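Local structure of GphF (Cystobacter violaceus, 6MFC) at residues 83-88 / 111-116; 117-122 / 130-135; 150-155 / 212-217. The protein probably catalyses a decarboxylation that starts polyketide biosynthesis, using a GNAT-like fold repurposed from acyl transfer. All coordinates share one frame; numbering follows the deposited sequence.

Contact 1. Residues 83-88 / 111-116; sequences YAQRIA and ALQLLG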
loop_
_atom_site.group_PDB
_atom_site.type_symbol
_atom_site.label_atom_id
_atom_site.label_comp_id
_atom_site.label_asym_id
_atom_site.label_seq_id
_atom_site.Cartn_x
_atom_site.Cartn_y
_atom_site.Cartn_z
ATOM N N TYR A 83 -1.878 4.877 -4.934
ATOM C CA TYR A 83 -2.242 6.101 -4.240
ATOM C C TYR A 83 -1.181 6.437 -3.203
ATOM O O TYR A 83 -0.580 5.544 -2.596
ATOM C CB TYR A 83 -3.605 5.966 -3.560
ATOM C CG TYR A 83 -4.682 5.409 -4.459
ATOM C CD1 TYR A 83 -5.471 6.250 -5.232
ATOM C CD2 TYR A 83 -4.915 4.043 -4.530
ATOM C CE1 TYR A 83 -6.461 5.744 -6.053
ATOM C CE2 TYR A 83 -5.902 3.528 -5.348
ATOM C CZ TYR A 83 -6.673 4.382 -6.108
ATOM O OH TYR A 83 -7.658 3.873 -6.925
ATOM N N ALA A 84 -0.955 7.732 -2.997
ATOM C CA ALA A 84 0.045 8.166 -2.034
ATOM C C ALA A 84 -0.252 9.591 -1.595
ATOM O O ALA A 84 -0.844 10.376 -2.340
ATOM C CB ALA A 84 1.461 8.073 -2.614
ATOM N N GLN A 85 0.165 9.911 -0.372
ATOM C CA GLN A 85 0.091 11.268 0.145
ATOM C C GLN A 85 1.352 11.549 0.947
ATOM O O GLN A 85 2.008 10.636 1.451
ATOM C CB GLN A 85 -1.155 11.495 1.012
ATOM C CG GLN A 85 -1.138 10.789 2.357
ATOM C CD GLN A 85 -2.415 11.012 3.146
ATOM O OE1 GLN A 85 -3.373 11.600 2.643
ATOM N NE2 GLN A 85 -2.434 10.544 4.389
ATOM N N ARG A 86 1.687 12.830 1.050
ATOM C CA ARG A 86 2.903 13.264 1.725
ATOM C C ARG A 86 2.585 13.554 3.187
ATOM O O ARG A 86 1.717 14.382 3.486
ATOM C CB ARG A 86 3.482 14.497 1.034
ATOM C CG ARG A 86 4.904 14.839 1.433
ATOM C CD ARG A 86 5.519 15.802 0.431
ATOM N NE ARG A 86 6.930 16.057 0.704
ATOM C CZ ARG A 86 7.754 16.663 -0.143
ATOM N NH1 ARG A 86 7.311 17.073 -1.324
ATOM N NH2 ARG A 86 9.023 16.854 0.186
ATOM N N ILE A 87 3.276 12.865 4.095
ATOM C CA ILE A 87 3.068 13.063 5.526
ATOM C C ILE A 87 4.373 13.515 6.166
ATOM O O ILE A 87 5.395 13.657 5.485
ATOM C CB ILE A 87 2.530 11.787 6.198
ATOM C CG1 ILE A 87 3.596 10.692 6.203
ATOM C CG2 ILE A 87 1.275 11.299 5.494
ATOM C CD1 ILE A 87 3.129 9.388 6.816
ATOM N N ALA A 88 4.347 13.739 7.482
ATOM C CA ALA A 88 5.512 14.276 8.177
ATOM C C ALA A 88 6.700 13.324 8.087
ATOM O O ALA A 88 7.779 13.696 7.611
ATOM C CB ALA A 88 5.159 14.566 9.638
ATOM N N ALA A 111 8.376 12.489 3.854
ATOM C CA ALA A 111 8.093 11.079 3.635
ATOM C C ALA A 111 6.774 10.948 2.889
ATOM O O ALA A 111 5.825 11.688 3.161
ATOM C CB ALA A 111 8.040 10.307 4.959
ATOM N N LEU A 112 6.722 10.005 1.953
ATOM C CA LEU A 112 5.543 9.762 1.129
ATOM C C LEU A 112 4.910 8.440 1.545
ATOM O O LEU A 112 5.571 7.395 1.520
ATOM C CB LEU A 112 5.913 9.744 -0.355
ATOM C CG LEU A 112 4.777 9.576 -1.365
ATOM C CD1 LEU A 112 3.833 10.765 -1.319
ATOM C CD2 LEU A 112 5.334 9.383 -2.769
ATOM N N GLN A 113 3.637 8.486 1.926
ATOM C CA GLN A 113 2.932 7.324 2.451
ATOM C C GLN A 113 2.151 6.632 1.341
ATOM O O GLN A 113 1.377 7.276 0.628
ATOM C CB GLN A 113 1.980 7.724 3.577
ATOM C CG GLN A 113 1.131 6.576 4.089
ATOM C CD GLN A 113 -0.049 7.048 4.907
ATOM O OE1 GLN A 113 -0.322 8.245 4.990
ATOM N NE2 GLN A 113 -0.760 6.108 5.517
ATOM N N LEU A 114 2.345 5.323 1.210
ATOM C CA LEU A 114 1.577 4.528 0.260
ATOM C C LEU A 114 0.220 4.197 0.868
ATOM O O LEU A 114 0.143 3.494 1.880
ATOM C CB LEU A 114 2.327 3.247 -0.104
ATOM C CG LEU A 114 3.565 3.369 -0.994
ATOM C CD1 LEU A 114 4.239 2.016 -1.171
ATOM C CD2 LEU A 114 3.189 3.963 -2.339
ATOM N N LEU A 115 -0.847 4.707 0.257
ATOM C CA LEU A 115 -2.193 4.372 0.700
ATOM C C LEU A 115 -2.723 3.109 0.039
ATOM O O LEU A 115 -3.603 2.446 0.599
ATOM C CB LEU A 115 -3.144 5.540 0.426
ATOM C CG LEU A 115 -2.812 6.845 1.150
ATOM C CD1 LEU A 115 -3.805 7.928 0.777
ATOM C CD2 LEU A 115 -2.792 6.632 2.653
ATOM N N GLY A 116 -2.202 2.759 -1.134
ATOM C CA GLY A 116 -2.646 1.571 -1.831
ATOM C C GLY A 116 -1.883 1.301 -3.109
ATOM O O GLY A 116 -1.375 2.225 -3.751
#

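Contact 2. Residues 117-122 / 130-135; sequences LNVDPA and SLLLEF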
loop_
_atom_site.group_PDB
_atom_site.type_symbol
_atom_site.label_atom_id
_atom_site.label_comp_id
_atom_site.label_asym_id
_atom_site.label_seq_id
_atom_site.Cartn_x
_atom_site.Cartn_y
_atom_site.Cartn_z
ATOM N N LEU A 117 -1.785 0.025 -3.479
ATOM C CA LEU A 117 -1.180 -0.390 -4.744
ATOM C C LEU A 117 -1.960 -1.612 -5.216
ATOM O O LEU A 117 -1.784 -2.713 -4.685
ATOM C CB LEU A 117 0.307 -0.691 -4.586
ATOM C CG LEU A 117 1.101 -1.079 -5.838
ATOM C CD1 LEU A 117 2.519 -0.541 -5.749
ATOM C CD2 LEU A 117 1.130 -2.589 -6.034
ATOM N N ASN A 118 -2.833 -1.412 -6.198
ATOM C CA ASN A 118 -3.694 -2.465 -6.717
ATOM C C ASN A 118 -3.252 -2.842 -8.122
ATOM O O ASN A 118 -2.964 -1.967 -8.946
ATOM C CB ASN A 118 -5.159 -2.024 -6.731
ATOM C CG ASN A 118 -5.674 -1.672 -5.353
ATOM O OD1 ASN A 118 -5.259 -2.261 -4.354
ATOM N ND2 ASN A 118 -6.587 -0.709 -5.289
ATOM N N VAL A 119 -3.188 -4.145 -8.385
ATOM C CA VAL A 119 -2.957 -4.681 -9.718
ATOM C C VAL A 119 -4.035 -5.721 -9.983
ATOM O O VAL A 119 -4.313 -6.561 -9.120
ATOM C CB VAL A 119 -1.554 -5.298 -9.863
ATOM C CG1 VAL A 119 -1.337 -5.785 -11.288
ATOM C CG2 VAL A 119 -0.486 -4.287 -9.471
ATOM N N ASP A 120 -4.645 -5.654 -11.164
ATOM C CA ASP A 120 -5.758 -6.537 -11.485
ATOM C C ASP A 120 -5.319 -7.993 -11.359
ATOM O O ASP A 120 -4.244 -8.356 -11.856
ATOM C CB ASP A 120 -6.269 -6.252 -12.897
ATOM C CG ASP A 120 -7.609 -6.912 -13.184
ATOM O OD1 ASP A 120 -7.699 -8.156 -13.114
ATOM O OD2 ASP A 120 -8.578 -6.182 -13.480
ATOM N N PRO A 121 -6.101 -8.846 -10.692
ATOM C CA PRO A 121 -5.695 -10.254 -10.541
ATOM C C PRO A 121 -5.526 -10.992 -11.858
ATOM O O PRO A 121 -4.863 -12.036 -11.881
ATOM C CB PRO A 121 -6.832 -10.859 -9.706
ATOM C CG PRO A 121 -7.424 -9.697 -8.978
ATOM C CD PRO A 121 -7.316 -8.533 -9.920
ATOM N N ALA A 122 -6.101 -10.492 -12.952
ATOM C CA ALA A 122 -5.961 -11.144 -14.246
ATOM C C ALA A 122 -4.639 -10.829 -14.935
ATOM O O ALA A 122 -4.328 -11.456 -15.953
ATOM C CB ALA A 122 -7.120 -10.750 -15.163
ATOM N N SER A 130 5.469 -5.123 -9.227
ATOM C CA SER A 130 6.818 -4.622 -8.999
ATOM C C SER A 130 7.140 -3.422 -9.877
ATOM O O SER A 130 8.014 -2.625 -9.519
ATOM C CB SER A 130 7.838 -5.734 -9.240
ATOM O OG SER A 130 7.798 -6.174 -10.586
ATOM N N LEU A 131 6.458 -3.273 -11.013
ATOM C CA LEU A 131 6.700 -2.117 -11.870
ATOM C C LEU A 131 6.154 -0.844 -11.235
ATOM O O LEU A 131 6.838 0.185 -11.200
ATOM C CB LEU A 131 6.077 -2.342 -13.247
ATOM C CG LEU A 131 6.209 -1.169 -14.223
ATOM C CD1 LEU A 131 7.671 -0.844 -14.479
ATOM C CD2 LEU A 131 5.485 -1.458 -15.527
ATOM N N LEU A 132 4.921 -0.897 -10.723
ATOM C CA LEU A 132 4.338 0.276 -10.078
ATOM C C LEU A 132 5.128 0.674 -8.839
ATOM O O LEU A 132 5.365 1.865 -8.600
ATOM C CB LEU A 132 2.876 0.010 -9.714
ATOM C CG LEU A 132 1.848 -0.028 -10.847
ATOM C CD1 LEU A 132 0.460 -0.302 -10.291
ATOM C CD2 LEU A 132 1.864 1.273 -11.638
ATOM N N LEU A 133 5.545 -0.309 -8.037
ATOM C CA LEU A 133 6.302 -0.010 -6.827
ATOM C C LEU A 133 7.625 0.665 -7.164
ATOM O O LEU A 133 7.932 1.745 -6.649
ATOM C CB LEU A 133 6.537 -1.290 -6.025
ATOM C CG LEU A 133 7.411 -1.139 -4.778
ATOM C CD1 LEU A 133 6.813 -0.119 -3.823
ATOM C CD2 LEU A 133 7.597 -2.479 -4.087
ATOM N N GLU A 134 8.422 0.041 -8.035
ATOM C CA GLU A 134 9.688 0.639 -8.440
ATOM C C GLU A 134 9.493 1.955 -9.181
ATOM O O GLU A 134 10.418 2.774 -9.217
ATOM C CB GLU A 134 10.483 -0.340 -9.307
ATOM C CG GLU A 134 11.199 -1.428 -8.519
ATOM C CD GLU A 134 12.349 -0.888 -7.687
ATOM O OE1 GLU A 134 12.833 0.224 -7.990
ATOM O OE2 GLU A 134 12.771 -1.574 -6.733
ATOM N N PHE A 135 8.317 2.175 -9.772
ATOM C CA PHE A 135 8.033 3.467 -10.387
ATOM C C PHE A 135 7.810 4.538 -9.329
ATOM O O PHE A 135 8.316 5.660 -9.455
ATOM C CB PHE A 135 6.815 3.355 -11.305
ATOM C CG PHE A 135 6.525 4.606 -12.084
ATOM C CD1 PHE A 135 5.662 5.569 -11.583
ATOM C CD2 PHE A 135 7.110 4.819 -13.322
ATOM C CE1 PHE A 135 5.395 6.719 -12.299
ATOM C CE2 PHE A 135 6.845 5.968 -14.046
ATOM C CZ PHE A 135 5.987 6.919 -13.534
#

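Contact 3. Residues 150-155 / 212-217; sequences VGVSRC and GVIVIH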
loop_
_atom_site.group_PDB
_atom_site.type_symbol
_atom_site.label_atom_id
_atom_site.label_comp_id
_atom_site.label_asym_id
_atom_site.label_seq_id
_atom_site.Cartn_x
_atom_site.Cartn_y
_atom_site.Cartn_z
ATOM N N VAL A 150 6.916 5.069 2.797
ATOM C CA VAL A 150 6.455 4.171 3.843
ATOM C C VAL A 150 5.008 3.784 3.561
ATOM O O VAL A 150 4.345 4.342 2.687
ATOM C CB VAL A 150 6.593 4.788 5.246
ATOM C CG1 VAL A 150 7.994 5.351 5.444
ATOM C CG2 VAL A 150 5.546 5.860 5.447
ATOM N N GLY A 151 4.527 2.808 4.323
ATOM C CA GLY A 151 3.161 2.337 4.185
ATOM C C GLY A 151 2.863 1.301 5.244
ATOM O O GLY A 151 3.762 0.780 5.908
ATOM N N VAL A 152 1.577 1.015 5.396
ATOM C CA VAL A 152 1.097 0.009 6.334
ATOM C C VAL A 152 0.649 -1.188 5.506
ATOM O O VAL A 152 -0.456 -1.202 4.954
ATOM C CB VAL A 152 -0.033 0.541 7.222
ATOM C CG1 VAL A 152 -0.531 -0.550 8.153
ATOM C CG2 VAL A 152 0.446 1.745 8.018
ATOM N N SER A 153 1.512 -2.196 5.413
ATOM C CA SER A 153 1.227 -3.386 4.623
ATOM C C SER A 153 0.375 -4.354 5.444
ATOM O O SER A 153 -0.168 -4.009 6.496
ATOM C CB SER A 153 2.529 -4.024 4.147
ATOM O OG SER A 153 2.280 -5.192 3.385
ATOM N N ARG A 154 0.248 -5.590 4.965
ATOM C CA ARG A 154 -0.563 -6.598 5.629
ATOM C C ARG A 154 -0.036 -7.975 5.245
ATOM O O ARG A 154 0.880 -8.108 4.428
ATOM C CB ARG A 154 -2.045 -6.432 5.271
ATOM C CG ARG A 154 -2.338 -6.501 3.780
ATOM C CD ARG A 154 -3.820 -6.314 3.495
ATOM N NE ARG A 154 -4.643 -7.298 4.192
ATOM C CZ ARG A 154 -4.973 -8.484 3.692
ATOM N NH1 ARG A 154 -4.551 -8.839 2.487
ATOM N NH2 ARG A 154 -5.726 -9.316 4.398
ATOM N N CYS A 155 -0.619 -9.007 5.848
ATOM C CA CYS A 155 -0.241 -10.390 5.593
ATOM C C CYS A 155 -1.394 -11.107 4.904
ATOM O O CYS A 155 -2.546 -10.995 5.335
ATOM C CB CYS A 155 0.137 -11.107 6.892
ATOM S SG CYS A 155 1.669 -10.515 7.641
ATOM N N GLY A 212 -1.552 -3.998 11.437
ATOM C CA GLY A 212 -0.947 -3.450 10.241
ATOM C C GLY A 212 0.556 -3.327 10.387
ATOM O O GLY A 212 1.048 -2.884 11.430
ATOM N N VAL A 213 1.298 -3.712 9.355
ATOM C CA VAL A 213 2.755 -3.753 9.403
ATOM C C VAL A 213 3.302 -2.529 8.682
ATOM O O VAL A 213 2.990 -2.299 7.508
ATOM C CB VAL A 213 3.300 -5.049 8.782
ATOM C CG1 VAL A 213 4.819 -5.011 8.719
ATOM C CG2 VAL A 213 2.824 -6.250 9.582
ATOM N N ILE A 214 4.121 -1.750 9.381
ATOM C CA ILE A 214 4.745 -0.567 8.798
ATOM C C ILE A 214 5.995 -0.991 8.037
ATOM O O ILE A 214 6.926 -1.558 8.617
ATOM C CB ILE A 214 5.085 0.469 9.879
ATOM C CG1 ILE A 214 3.815 0.949 10.582
ATOM C CG2 ILE A 214 5.839 1.644 9.272
ATOM C CD1 ILE A 214 4.077 1.946 11.688
ATOM N N VAL A 215 6.016 -0.720 6.736
ATOM C CA VAL A 215 7.191 -0.938 5.901
ATOM C C VAL A 215 7.779 0.420 5.548
ATOM O O VAL A 215 7.056 1.408 5.383
ATOM C CB VAL A 215 6.854 -1.748 4.630
ATOM C CG1 VAL A 215 6.349 -3.131 5.003
ATOM C CG2 VAL A 215 5.822 -1.021 3.784
ATOM N N ILE A 216 9.106 0.475 5.450
ATOM C CA ILE A 216 9.820 1.718 5.181
ATOM C C ILE A 216 10.797 1.478 4.040
ATOM O O ILE A 216 11.695 0.635 4.156
ATOM C CB ILE A 216 10.563 2.242 6.423
ATOM C CG1 ILE A 216 9.583 2.502 7.569
ATOM C CG2 ILE A 216 11.330 3.510 6.083
ATOM C CD1 ILE A 216 10.247 3.001 8.830
ATOM N N HIS A 217 10.626 2.217 2.946
ATOM C CA HIS A 217 11.547 2.179 1.811
ATOM C C HIS A 217 12.471 3.387 1.920
ATOM O O HIS A 217 12.122 4.489 1.489
ATOM C CB HIS A 217 10.796 2.187 0.482
ATOM C CG HIS A 217 10.077 0.911 0.173
ATOM N ND1 HIS A 217 10.660 -0.118 -0.537
ATOM C CD2 HIS A 217 8.818 0.505 0.458
ATOM C CE1 HIS A 217 9.792 -1.105 -0.668
ATOM N NE2 HIS A 217 8.667 -0.753 -0.072
#

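Contact 1. Residues 83-88 / 111-116
Y83 faces two residues of the neighbouring strand, L115 and G116, which together form a classic beta bulge in the antiparallel pair 83-87/111-116 of the GNAT-like sheet. Y83 N donates to G116 O at 2.9 Å, while Y83 O receives L115 N at 3.0 Å, with the donor standing 48° above the carbonyl plane. The extra residue sets L115 CB 4.0 Å from Y83 CB, and the L115 side chain then runs toward Q85, its CD1 near Q85 CD. L115 O is taken up by a bound glycerol, probably from the crystallisation liquor. A bulge in the corresponding strand is a hallmark of GNAT enzymes.

Beyond it the register is regular. Q85 and Q113 exchange both backbone bonds, Q113 N to Q85 O being nearly collinear with the carbonyl, and I87 N donates to A111 O. On the face opposite Q85 and Q113, small A84 suits the bulk of L112, whose CD1 comes to 3.8 Å from A84 CB. R86 NE and NH2 are paired with the carbonyls of G109 and P144.

Glutamine suits the buried Q85/Q113 pair because its amide can both give and accept. The side chains run alongside each other with amide planes 57° apart. Q85 OE1 accepts from R60 and Q85 NE2 also donates to L101 O, so both ends of this amide are engaged. CG of Q85 sits between its backbone N and carbonyl carbon (chi1 70°), and the extended chain beyond brings Q85 NE2 to 3.2 Å from Q113 OE1, an oxygen that also lies 3.5 Å from I87 CG2.

Contact 2. Residues 117-122 / 130-135
L117 reaches from the strand to the surface of the helix with a single methyl, CD1, packing strand 111-119 against helix 128-140 within a beta-alpha-beta unit of the GNAT-like fold. That methyl lies 4.0 Å from L132 CB and 4.1 Å from L133 CB, and it also approaches L133 N at 3.8 Å. It therefore rests against the helix backbone between two successive side chains. Placing CG opposite the backbone N (chi1 -177°) extends L117 toward the helix.

Two residues further on, V119 points to the same side, as alternation in a strand requires. Its CG2 slides past L132 CD1 at 4.2 Å, the two side chains running in opposite directions. L132 CD1 also sits 4.0 Å from N118 O. Branched apolar residues suit this seam, which is held by dispersion and burial.

In the next shell, L132 also touches T82 of strand 77-87 and I28 of strand 27-30, so the helix covers several strands at once. L133, whose CB also meets L117, packs on F186 and H190 of helix 182-190. The intervening N118 points away from helix 128-140, toward helix 36-46, and its OD1 accepts from W47 NE1; an amide fits a buried place with a polar partner.

Where the strand ends, the chain turns. D120 makes an Asx turn, a role suited to its short carboxylate. Its OD1 also forms a salt bridge with R45, and on its anti lone pair it accepts A122 N at 2.8 Å, with an N-H...O angle of 168°.

Contact 3. Residues 150-155 / 212-217
G212 lies against V152, whose CG1 is 3.6 Å from G212 CA; with no side chain there, the methyl can rest directly on the backbone. V213 follows with a pair of backbone bonds to S153. V213 O accepts S153 N at 2.6 Å within the carbonyl plane, whereas V213 N approaches S153 O from 53° above the S153 carbonyl plane. The side chain of V213 turns to the face covered by Y168, V172 and L184.

I214 points to the opposite face, its CG1 at 4.3 Å from V152 CG2, and its CA-H contacts G151 O. V215 forms the next hydrogen-bonded pair, with G151: V215 N to G151 O is 2.8 Å, and G151 N returns to V215 O. Glycine bares the strand here, and V215 CG2 lies over G151 O at 3.5 Å, while V215 CG1 meets S153 CB at 4.0 Å. I216 then runs beside V150, whose CG1 touches both I216 CG1 and I216 CG2 at 3.9 Å. Beta-branched residues suit such extended, buried strands. Strand 212-218 thus lies between 148-153 and 193-198, antiparallel to both: the last strand inserted beside the fifth, as in the GNAT fold.

All three contacts, in series along the chain, involve one mixed sheet: contacts 1 and 3 pair its strands, and contact 2 packs a helix on it. Contacts 1 and 2 share strand 111-119, their centres about 16 Å apart; contact 1 uses its first part, beside strand 77-87, and contact 2 its later part, under helix 128-140. That helix leads to strand 148-153, which contact 3 joins to strand 212-218. Contacts 1 and 3, centres about 11 Å apart, are stitched by probable backbone bonds of V150 to L112 and L114. L133 of contact 2 touches both L114 and H217. Beside the splayed parallel strands 111-119 and 148-153, GNAT relatives bind acyl-CoA substrate, as probably here.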